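Local coordinates for protein SnoN,Epimerase SnoN (Streptomyces nogalater, PDB 5EP9) that acts as a non-heme iron, 2-oxoglutarate-dependent epimerase in the biosynthesis of the polyketide nogalamycin, at residues L36-R39 and Y40-D43; L61-A64 and R65-A69. All blocks are in the same frame, centred on the assembly; numbering follows the deposited sequence.

Contact 1: residues L36-R39 and Y40-D43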
loop_
_atom_site.group_PDB
_atom_site.type_symbol
_atom_site.label_atom_id
_atom_site.label_comp_id
_atom_site.label_asym_id
_atom_site.label_seq_id
_atom_site.Cartn_x
_atom_site.Cartn_y
_atom_site.Cartn_z
ATOM N N LEU A 36 7.364 -17.217 5.889
ATOM C CA LEU A 36 6.599 -16.076 5.386
ATOM C C LEU A 36 7.444 -15.088 4.585
ATOM O O LEU A 36 7.070 -14.626 3.502
ATOM C CB LEU A 36 5.972 -15.384 6.570
ATOM C CG LEU A 36 4.989 -14.330 6.172
ATOM C CD1 LEU A 36 3.577 -14.936 6.027
ATOM C CD2 LEU A 36 4.998 -13.307 7.257
ATOM N N ALA A 37 8.609 -14.762 5.144
ATOM C CA ALA A 37 9.562 -13.876 4.477
ATOM C C ALA A 37 10.046 -14.526 3.130
ATOM O O ALA A 37 10.309 -13.835 2.175
ATOM C CB ALA A 37 10.743 -13.570 5.377
ATOM N N ALA A 38 10.280 -15.802 3.167
ATOM C CA ALA A 38 10.789 -16.513 2.004
ATOM C C ALA A 38 9.740 -16.479 0.866
ATOM O O ALA A 38 10.065 -16.238 -0.273
ATOM C CB ALA A 38 11.162 -17.940 2.359
ATOM N N ARG A 39 8.487 -16.659 1.227
ATOM C CA ARG A 39 7.364 -16.452 0.325
ATOM C C ARG A 39 7.324 -15.054 -0.233
ATOM O O ARG A 39 7.238 -14.867 -1.462
ATOM C CB ARG A 39 6.006 -16.793 0.956
ATOM C CG ARG A 39 5.579 -18.234 0.720
ATOM C CD ARG A 39 4.088 -18.479 1.071
ATOM N NE ARG A 39 4.016 -18.662 2.496
ATOM C CZ ARG A 39 3.098 -18.155 3.354
ATOM N NH1 ARG A 39 2.054 -17.337 3.000
ATOM N NH2 ARG A 39 3.270 -18.460 4.643
ATOM N N TYR A 40 7.438 -14.070 0.640
ATOM C CA TYR A 40 7.534 -12.642 0.176
ATOM C C TYR A 40 8.689 -12.413 -0.868
ATOM O O TYR A 40 8.529 -11.788 -1.896
ATOM C CB TYR A 40 7.670 -11.684 1.329
ATOM C CG TYR A 40 7.820 -10.253 0.901
ATOM C CD1 TYR A 40 6.734 -9.560 0.410
ATOM C CD2 TYR A 40 9.017 -9.578 1.002
ATOM C CE1 TYR A 40 6.862 -8.222 0.021
ATOM C CE2 TYR A 40 9.166 -8.223 0.579
ATOM C CZ TYR A 40 8.100 -7.571 0.109
ATOM O OH TYR A 40 8.161 -6.293 -0.323
ATOM N N ARG A 41 9.850 -12.947 -0.588
ATOM C CA ARG A 41 11.002 -12.759 -1.451
ATOM C C ARG A 41 10.819 -13.458 -2.817
ATOM O O ARG A 41 11.142 -12.877 -3.840
ATOM C CB ARG A 41 12.282 -13.179 -0.728
ATOM C CG ARG A 41 12.642 -12.045 0.276
ATOM C CD ARG A 41 14.029 -12.131 0.892
ATOM N NE ARG A 41 14.375 -13.529 1.145
ATOM C CZ ARG A 41 14.148 -14.208 2.250
ATOM N NH1 ARG A 41 13.610 -13.625 3.323
ATOM N NH2 ARG A 41 14.566 -15.501 2.292
ATOM N N ARG A 42 10.319 -14.677 -2.792
ATOM C CA ARG A 42 10.065 -15.507 -4.005
ATOM C C ARG A 42 8.929 -14.941 -4.847
ATOM O O ARG A 42 9.066 -14.715 -6.006
ATOM C CB ARG A 42 9.694 -16.896 -3.576
ATOM C CG ARG A 42 9.586 -17.922 -4.714
ATOM C CD ARG A 42 9.556 -19.391 -4.229
ATOM N NE ARG A 42 9.154 -19.529 -2.794
ATOM C CZ ARG A 42 9.910 -20.019 -1.775
ATOM N NH1 ARG A 42 11.150 -20.536 -1.981
ATOM N NH2 ARG A 42 9.398 -20.053 -0.526
ATOM N N ASP A 43 7.881 -14.550 -4.211
ATOM C CA ASP A 43 6.687 -14.120 -4.944
ATOM C C ASP A 43 6.503 -12.666 -5.168
ATOM O O ASP A 43 5.795 -12.247 -6.098
ATOM C CB ASP A 43 5.397 -14.633 -4.253
ATOM C CG ASP A 43 5.252 -16.160 -4.247
ATOM O OD1 ASP A 43 5.968 -16.840 -4.955
ATOM O OD2 ASP A 43 4.344 -16.643 -3.538
#
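A37 and R41 meet one turn apart in consecutive alpha-helical turns near the C-terminal end of helix 30-43: the methyl CB of A37 lies 3.5 Å from NH1 of R41. CG of R41 stands opposite its own carbonyl carbon (chi1 -76°), and a bend at chi3 folds the guanidinium back along the helix, one face laid off-centre over CA of A38 at 3.8 Å from its plane. The tight part is the backbone, where four successive i to i+4 bonds join the two turns; the shortest runs from D43 N to R39 O at 2.8 Å. On the buried flank the helix packs on helix 104-114, A37 touching Y112. The trans chi1 of Y40 (178°) carries its ring away from 36-39 toward L113, and its side chain is about 6 Å from that of H219, which binds 2-oxoglutarate.

The outer flank is looser, though R39, like L36, rests on V46 of strand 45-48. R42 sets one guanidinium face over A38 O, 3.8 Å above the plane, an oxygen already bonded by R42 N. R41 and R42 also touch a crystal neighbour. Near the helix end R41 O accepts a bond from H180 NE2. Main-chain bonds and the buried face therefore hold these turns, while the arginines add a few contacts over A37 and A38, and their positive charge probably suits the carbonyl end of the helix.

Contact 2: residues L61-A64 and R65-A69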
loop_
_atom_site.group_PDB
_atom_site.type_symbol
_atom_site.label_atom_id
_atom_site.label_comp_id
_atom_site.label_asym_id
_atom_site.label_seq_id
_atom_site.Cartn_x
_atom_site.Cartn_y
_atom_site.Cartn_z
ATOM N N LEU A 61 -12.400 0.665 10.763
ATOM C CA LEU A 61 -13.459 0.705 9.760
ATOM C C LEU A 61 -14.314 1.939 9.977
ATOM O O LEU A 61 -14.610 2.666 9.058
ATOM C CB LEU A 61 -14.327 -0.556 9.825
ATOM C CG LEU A 61 -15.577 -0.536 8.936
ATOM C CD1 LEU A 61 -15.274 -0.283 7.436
ATOM C CD2 LEU A 61 -16.320 -1.864 9.108
ATOM N N ALA A 62 -14.689 2.203 11.231
ATOM C CA ALA A 62 -15.546 3.356 11.493
ATOM C C ALA A 62 -14.820 4.589 11.086
ATOM O O ALA A 62 -15.437 5.565 10.666
ATOM C CB ALA A 62 -15.992 3.478 13.007
ATOM N N GLU A 63 -13.559 4.647 11.424
ATOM C CA GLU A 63 -12.785 5.883 11.163
ATOM C C GLU A 63 -12.623 6.024 9.575
ATOM O O GLU A 63 -12.731 7.113 9.045
ATOM C CB GLU A 63 -11.443 5.830 11.825
ATOM C CG GLU A 63 -10.540 7.006 11.445
ATOM C CD GLU A 63 -10.919 8.337 12.094
ATOM O OE1 GLU A 63 -11.967 8.443 12.758
ATOM O OE2 GLU A 63 -10.153 9.307 11.883
ATOM N N ALA A 64 -12.391 4.921 8.901
ATOM C CA ALA A 64 -12.370 4.932 7.409
ATOM C C ALA A 64 -13.639 5.500 6.840
ATOM O O ALA A 64 -13.591 6.431 6.009
ATOM C CB ALA A 64 -12.109 3.577 6.822
ATOM N N ARG A 65 -14.761 5.044 7.386
ATOM C CA ARG A 65 -16.074 5.552 6.896
ATOM C C ARG A 65 -16.306 7.018 7.193
ATOM O O ARG A 65 -16.820 7.758 6.348
ATOM C CB ARG A 65 -17.247 4.802 7.504
ATOM C CG ARG A 65 -17.379 3.351 7.015
ATOM C CD ARG A 65 -18.674 2.741 7.560
ATOM N NE ARG A 65 -18.987 1.546 6.806
ATOM C CZ ARG A 65 -19.279 0.314 7.284
ATOM N NH1 ARG A 65 -19.431 0.053 8.608
ATOM N NH2 ARG A 65 -19.464 -0.680 6.406
ATOM N N ARG A 66 -15.897 7.411 8.388
ATOM C CA ARG A 66 -16.032 8.795 8.814
ATOM C C ARG A 66 -15.232 9.735 7.907
ATOM O O ARG A 66 -15.715 10.753 7.500
ATOM C CB ARG A 66 -15.553 8.995 10.276
ATOM C CG ARG A 66 -15.886 10.360 10.855
ATOM C CD ARG A 66 -15.179 10.598 12.195
ATOM N NE ARG A 66 -13.703 10.651 12.049
ATOM C CZ ARG A 66 -13.023 11.707 11.638
ATOM N NH1 ARG A 66 -13.631 12.795 11.246
ATOM N NH2 ARG A 66 -11.695 11.659 11.610
ATOM N N LEU A 67 -14.005 9.353 7.611
ATOM C CA LEU A 67 -13.143 10.164 6.780
ATOM C C LEU A 67 -13.733 10.295 5.332
ATOM O O LEU A 67 -13.781 11.364 4.773
ATOM C CB LEU A 67 -11.735 9.626 6.741
ATOM C CG LEU A 67 -10.907 9.864 8.014
ATOM C CD1 LEU A 67 -9.675 9.021 8.011
ATOM C CD2 LEU A 67 -10.487 11.299 8.252
ATOM N N LEU A 68 -14.150 9.175 4.773
ATOM C CA LEU A 68 -14.720 9.172 3.414
ATOM C C LEU A 68 -15.954 10.002 3.297
ATOM O O LEU A 68 -16.149 10.697 2.312
ATOM C CB LEU A 68 -15.006 7.749 2.960
ATOM C CG LEU A 68 -13.703 7.024 2.585
ATOM C CD1 LEU A 68 -13.808 5.515 2.695
ATOM C CD2 LEU A 68 -13.175 7.424 1.186
ATOM N N ALA A 69 -16.784 9.985 4.342
ATOM C CA ALA A 69 -18.057 10.696 4.354
ATOM C C ALA A 69 -17.927 12.159 4.747
ATOM O O ALA A 69 -18.583 12.996 4.168
ATOM C CB ALA A 69 -19.057 10.035 5.290
#
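E63 OE2 is held by two groups: NH2 of R66 at 2.8 Å and, through a further hydrogen bond, OG of S94. The other oxygen, E63 OE1, takes NE of R66 at 2.9 Å in a nearly straight bond (171°), making a side-on, two-nitrogen salt bridge between positions i and i+3 of helix 54-70. Both oxygens lie close to the guanidinium plane, yet the carboxylate is turned 46° from it; OE2 is met on its syn side and OE1 from above the carboxylate plane. A bend at chi2 brings the carboxylate of E63 back beside R66, whose own bend at chi3 (65°) swings NE and NH2 round to it.

A second pairing is greasy. The extended chain of R65 carries its guanidinium under L61, whose CD1 sits 4.1 Å above the centre of one face. CD1 of L67 comes within 3.9 Å of E63 OE2, so the leucine flanks the ion pair, and M97 of helix 95-101 touches E63, A64 and L67. On the buried side the helix covers the beta-sheet of the cupin-type (jelly-roll) core: A64 and L68 touch V125 of strand 118-128, and L68 also L237 of strand 236-245. Held by both R66 and S94, the E63 carboxylate has little freedom to rotate and is probably kept ionised, tying the exposed edge of the helix to the S94 region.

Contacts 1 and 2 are two-turn pieces of helices 30-43 and 54-70, both in the 14-202 part of the fusion. Their centres lie 33 Å apart on opposite sides of the chain's centre, and they do not touch. Each is partly buried, with an arginine-bearing outer flank. Contact 1 leans on helix 104-114 and the outermost strand 45-48; contact 2 covers the inner strands 118-128 and 236-245 of that same seven-stranded sheet, consistent with the cupin-type core of this family. Their chemistry differs accordingly: 36-43 relies on backbone bonds and on arginine guanidiniums lying over backbone atoms, whereas 61-69 adds a bidentate salt bridge to a leucine-rich buried side.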